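Local coordinates for 4-aminobutyrate transaminase (Acinetobacter baumannii, PDB 6WOP), which probably catalyses pyridoxal phosphate-dependent transfer of the amino group of 4-aminobutyrate to 2-oxoglutarate, as a class-III aminotransferase, at residues Arg93-Lys105 / Leu252-Ile265. Numbering follows the deposited sequence.
Sequences RINERAPIAGPAK and LFAMNHYETKADLI
The ring of Pro-99, centre of an inverse gamma turn just after helix 85-97, wedges between four side chains of 252-265: CD meets Phe-253 CD2 at 3.6 Å, CG lies against Met-255 CB and Ile-265 CD1, and CB rests on Asn-256 ND2. Phe-253 also reaches the helix exit, its CE2 3.8 Å from Ala-98 CA, while the CD2 methyl of Leu-252 rests against CB and CD of Arg-97. The CB of Ile-100 points away from 252-265, but its bent CG1 branch (chi2 -61°) turns CD1 back to 3.4 Å from Ala-262 O and against Ile-265 CD1. Lys-261 lays its CG and CD along the backbone from Pro-99 O to Ala-101 N.

Polar links between the segments run through water. Two waters donate to Arg-97 O; one also donates to Asn-256 OD1, the other accepts from Asn-256 ND2. Phe-253 N donates to Asn-256 OD1 (3.1 Å), and with the water on ND2 this helps set which way the amide faces. Further waters join Pro-99 O to Ala-262 N and Ala-101 N to Ala-262 O.

The contact packs the loop between helix 85-97 and strand 104-109, outermost within this chain, against the lead-in to strand 264-267, with strand 278-283 between them in the seven-stranded sheet of the large domain of fold-type I aminotransferases; Arg-97 NE forms a salt bridge with Glu-317 OE2 of helix 303-318.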
# COMPACT_ATOMS: atom_id res chain seq x y z
N ARG A 93 0.22 -36.83 -11.55
CA ARG A 93 -0.06 -37.62 -10.36
C ARG A 93 -0.76 -36.80 -9.27
O ARG A 93 -1.63 -37.32 -8.56
CB ARG A 93 1.27 -38.20 -9.85
CG ARG A 93 1.81 -39.28 -10.84
CD ARG A 93 3.04 -40.00 -10.22
NE ARG A 93 2.68 -41.04 -9.26
CZ ARG A 93 3.53 -41.56 -8.37
NH1 ARG A 93 4.81 -41.12 -8.30
NH2 ARG A 93 3.12 -42.54 -7.59
N ILE A 94 -0.38 -35.55 -9.08
CA ILE A 94 -1.07 -34.70 -8.11
C ILE A 94 -2.46 -34.35 -8.60
O ILE A 94 -3.42 -34.33 -7.82
CB ILE A 94 -0.22 -33.43 -7.85
CG1 ILE A 94 1.13 -33.78 -7.18
CG2 ILE A 94 -0.97 -32.38 -6.99
CD1 ILE A 94 0.97 -34.11 -5.73
N ASN A 95 -2.59 -33.99 -9.90
CA ASN A 95 -3.93 -33.69 -10.45
C ASN A 95 -4.87 -34.85 -10.20
O ASN A 95 -6.06 -34.66 -9.89
CB ASN A 95 -3.90 -33.45 -11.96
CG ASN A 95 -3.20 -32.17 -12.35
OD1 ASN A 95 -3.12 -31.24 -11.55
ND2 ASN A 95 -2.67 -32.13 -13.56
N GLU A 96 -4.37 -36.07 -10.34
CA GLU A 96 -5.25 -37.21 -10.17
C GLU A 96 -5.73 -37.33 -8.72
O GLU A 96 -6.86 -37.72 -8.46
CB GLU A 96 -4.48 -38.48 -10.59
CG GLU A 96 -5.27 -39.78 -10.36
CD GLU A 96 -4.32 -40.98 -10.26
OE1 GLU A 96 -4.50 -41.84 -9.34
OE2 GLU A 96 -3.37 -41.04 -11.08
N ARG A 97 -4.87 -36.99 -7.76
CA ARG A 97 -5.13 -37.23 -6.35
C ARG A 97 -5.76 -36.06 -5.60
O ARG A 97 -6.33 -36.27 -4.51
CB ARG A 97 -3.81 -37.58 -5.70
CG ARG A 97 -3.29 -38.95 -6.15
CD ARG A 97 -1.79 -39.16 -5.76
NE ARG A 97 -1.36 -40.56 -5.99
CZ ARG A 97 -1.18 -41.07 -7.22
NH1 ARG A 97 -1.34 -40.28 -8.29
NH2 ARG A 97 -0.84 -42.37 -7.39
N ALA A 98 -5.65 -34.86 -6.11
CA ALA A 98 -6.01 -33.67 -5.33
C ALA A 98 -7.53 -33.50 -5.29
O ALA A 98 -8.20 -33.76 -6.29
CB ALA A 98 -5.41 -32.42 -5.94
N PRO A 99 -8.08 -33.05 -4.18
CA PRO A 99 -9.55 -32.86 -4.12
C PRO A 99 -9.99 -31.53 -4.74
O PRO A 99 -10.27 -30.55 -4.07
CB PRO A 99 -9.84 -32.92 -2.61
CG PRO A 99 -8.54 -32.55 -1.94
CD PRO A 99 -7.43 -33.06 -2.85
N ILE A 100 -10.12 -31.53 -6.06
CA ILE A 100 -10.42 -30.35 -6.88
C ILE A 100 -11.65 -30.72 -7.71
O ILE A 100 -11.72 -31.83 -8.25
CB ILE A 100 -9.24 -29.98 -7.81
CG1 ILE A 100 -8.01 -29.47 -6.99
CG2 ILE A 100 -9.70 -28.95 -8.95
CD1 ILE A 100 -8.34 -28.18 -6.16
N ALA A 101 -12.58 -29.80 -7.84
CA ALA A 101 -13.79 -30.05 -8.62
C ALA A 101 -13.49 -29.85 -10.10
O ALA A 101 -13.13 -28.74 -10.52
CB ALA A 101 -14.92 -29.13 -8.15
N GLY A 102 -13.67 -30.91 -10.91
CA GLY A 102 -13.46 -30.83 -12.34
C GLY A 102 -11.98 -31.03 -12.63
O GLY A 102 -11.23 -31.35 -11.72
N PRO A 103 -11.54 -30.83 -13.87
CA PRO A 103 -10.13 -31.10 -14.21
C PRO A 103 -9.20 -30.18 -13.44
O PRO A 103 -9.46 -28.98 -13.31
CB PRO A 103 -10.06 -30.81 -15.71
CG PRO A 103 -11.44 -30.59 -16.14
CD PRO A 103 -12.25 -30.20 -14.99
N ALA A 104 -8.10 -30.74 -12.96
CA ALA A 104 -7.13 -29.93 -12.21
C ALA A 104 -5.90 -29.67 -13.06
O ALA A 104 -5.62 -30.37 -14.04
CB ALA A 104 -6.77 -30.63 -10.91
N LYS A 105 -5.15 -28.62 -12.70
CA LYS A 105 -3.81 -28.46 -13.24
C LYS A 105 -2.87 -28.15 -12.08
O LYS A 105 -3.31 -27.70 -11.03
CB LYS A 105 -3.76 -27.33 -14.27
CG LYS A 105 -4.43 -27.74 -15.58
CD LYS A 105 -4.34 -26.64 -16.57
CE LYS A 105 -4.71 -27.14 -17.97
NZ LYS A 105 -4.15 -26.28 -19.02
N LEU A 252 -4.46 -38.25 2.18
CA LEU A 252 -3.30 -37.63 1.53
C LEU A 252 -3.28 -36.13 1.82
O LEU A 252 -2.26 -35.57 2.26
CB LEU A 252 -3.33 -37.90 0.05
CG LEU A 252 -2.09 -37.45 -0.73
CD1 LEU A 252 -0.84 -38.19 -0.22
CD2 LEU A 252 -2.31 -37.68 -2.22
N PHE A 253 -4.43 -35.47 1.63
CA PHE A 253 -4.63 -34.05 1.95
C PHE A 253 -5.60 -33.93 3.11
O PHE A 253 -6.58 -34.67 3.18
CB PHE A 253 -5.24 -33.30 0.77
CG PHE A 253 -4.28 -33.16 -0.41
CD1 PHE A 253 -3.33 -32.17 -0.41
CD2 PHE A 253 -4.32 -34.07 -1.45
CE1 PHE A 253 -2.42 -32.08 -1.47
CE2 PHE A 253 -3.42 -33.97 -2.51
CZ PHE A 253 -2.48 -32.97 -2.51
N ALA A 254 -5.38 -32.97 4.01
CA ALA A 254 -6.38 -32.76 5.06
C ALA A 254 -7.75 -32.46 4.44
O ALA A 254 -8.78 -32.84 5.00
CB ALA A 254 -5.95 -31.61 5.95
N MET A 255 -7.78 -31.79 3.29
CA MET A 255 -9.06 -31.45 2.66
C MET A 255 -9.79 -32.70 2.24
O MET A 255 -11.01 -32.67 2.02
CB MET A 255 -8.80 -30.55 1.45
CG MET A 255 -8.40 -29.11 1.75
SD MET A 255 -9.65 -28.28 2.77
CE MET A 255 -11.05 -28.32 1.63
N ASN A 256 -9.09 -33.85 2.16
CA ASN A 256 -9.80 -35.09 1.83
C ASN A 256 -10.76 -35.53 2.90
O ASN A 256 -11.59 -36.40 2.62
CB ASN A 256 -8.83 -36.25 1.57
CG ASN A 256 -8.18 -36.15 0.20
OD1 ASN A 256 -6.96 -36.25 0.06
ND2 ASN A 256 -9.01 -36.05 -0.83
N HIS A 257 -10.65 -35.00 4.10
CA HIS A 257 -11.63 -35.31 5.15
C HIS A 257 -12.94 -34.56 5.00
O HIS A 257 -13.85 -34.79 5.81
CB HIS A 257 -11.07 -34.98 6.53
CG HIS A 257 -9.79 -35.72 6.87
ND1 HIS A 257 -9.77 -36.84 7.68
CD2 HIS A 257 -8.51 -35.47 6.53
CE1 HIS A 257 -8.51 -37.27 7.80
NE2 HIS A 257 -7.72 -36.42 7.13
N TYR A 258 -13.06 -33.67 4.02
CA TYR A 258 -14.18 -32.74 3.96
C TYR A 258 -14.90 -32.87 2.63
O TYR A 258 -14.28 -33.18 1.61
CB TYR A 258 -13.69 -31.30 4.17
CG TYR A 258 -13.02 -31.10 5.53
CD1 TYR A 258 -13.76 -30.71 6.67
CD2 TYR A 258 -11.66 -31.27 5.68
CE1 TYR A 258 -13.14 -30.53 7.89
CE2 TYR A 258 -11.05 -31.08 6.88
CZ TYR A 258 -11.78 -30.75 7.98
OH TYR A 258 -11.15 -30.59 9.18
N GLU A 259 -16.21 -32.62 2.67
CA GLU A 259 -17.05 -32.55 1.49
C GLU A 259 -16.72 -31.31 0.67
O GLU A 259 -16.81 -31.32 -0.56
CB GLU A 259 -18.53 -32.50 1.90
CG GLU A 259 -19.12 -33.84 2.29
CD GLU A 259 -20.65 -33.76 2.31
OE1 GLU A 259 -21.22 -32.73 1.84
OE2 GLU A 259 -21.26 -34.75 2.79
N THR A 260 -16.49 -30.22 1.38
CA THR A 260 -16.21 -28.95 0.72
C THR A 260 -14.90 -29.04 -0.03
O THR A 260 -13.90 -29.53 0.51
CB THR A 260 -16.12 -27.83 1.77
OG1 THR A 260 -17.33 -27.80 2.56
CG2 THR A 260 -15.83 -26.47 1.10
N LYS A 261 -14.87 -28.49 -1.25
CA LYS A 261 -13.65 -28.44 -2.03
C LYS A 261 -13.13 -27.01 -2.20
O LYS A 261 -13.90 -26.07 -2.47
CB LYS A 261 -13.87 -29.04 -3.41
CG LYS A 261 -14.00 -30.56 -3.40
CD LYS A 261 -14.10 -31.04 -4.83
CE LYS A 261 -15.03 -32.23 -4.93
NZ LYS A 261 -14.76 -33.13 -3.79
N ALA A 262 -11.83 -26.87 -2.09
CA ALA A 262 -11.13 -25.61 -2.36
C ALA A 262 -10.87 -25.46 -3.86
O ALA A 262 -10.82 -26.45 -4.60
CB ALA A 262 -9.78 -25.62 -1.63
N ASP A 263 -10.71 -24.21 -4.31
CA ASP A 263 -10.41 -23.96 -5.70
C ASP A 263 -8.94 -24.17 -6.01
O ASP A 263 -8.59 -24.49 -7.15
CB ASP A 263 -10.77 -22.50 -6.06
CG ASP A 263 -12.23 -22.22 -5.88
OD1 ASP A 263 -13.00 -22.62 -6.78
OD2 ASP A 263 -12.62 -21.60 -4.84
N LEU A 264 -8.08 -23.87 -5.02
CA LEU A 264 -6.62 -23.97 -5.09
C LEU A 264 -6.09 -24.64 -3.83
O LEU A 264 -6.59 -24.39 -2.72
CB LEU A 264 -5.97 -22.58 -5.22
CG LEU A 264 -6.39 -21.80 -6.46
CD1 LEU A 264 -6.10 -20.29 -6.37
CD2 LEU A 264 -5.55 -22.37 -7.67
N ILE A 265 -5.05 -25.47 -3.97
CA ILE A 265 -4.41 -26.10 -2.81
C ILE A 265 -2.91 -25.89 -2.90
O ILE A 265 -2.32 -26.14 -3.96
CB ILE A 265 -4.75 -27.59 -2.71
CG1 ILE A 265 -6.25 -27.79 -2.57
CG2 ILE A 265 -4.01 -28.21 -1.54
CD1 ILE A 265 -6.69 -29.27 -2.66
O HOH W 1 -6.01 -37.66 -2.37
O HOH W 2 -9.11 -36.46 -3.66
O HOH W 3 -10.40 -29.44 -1.70
O HOH W 4 -12.34 -27.21 -6.70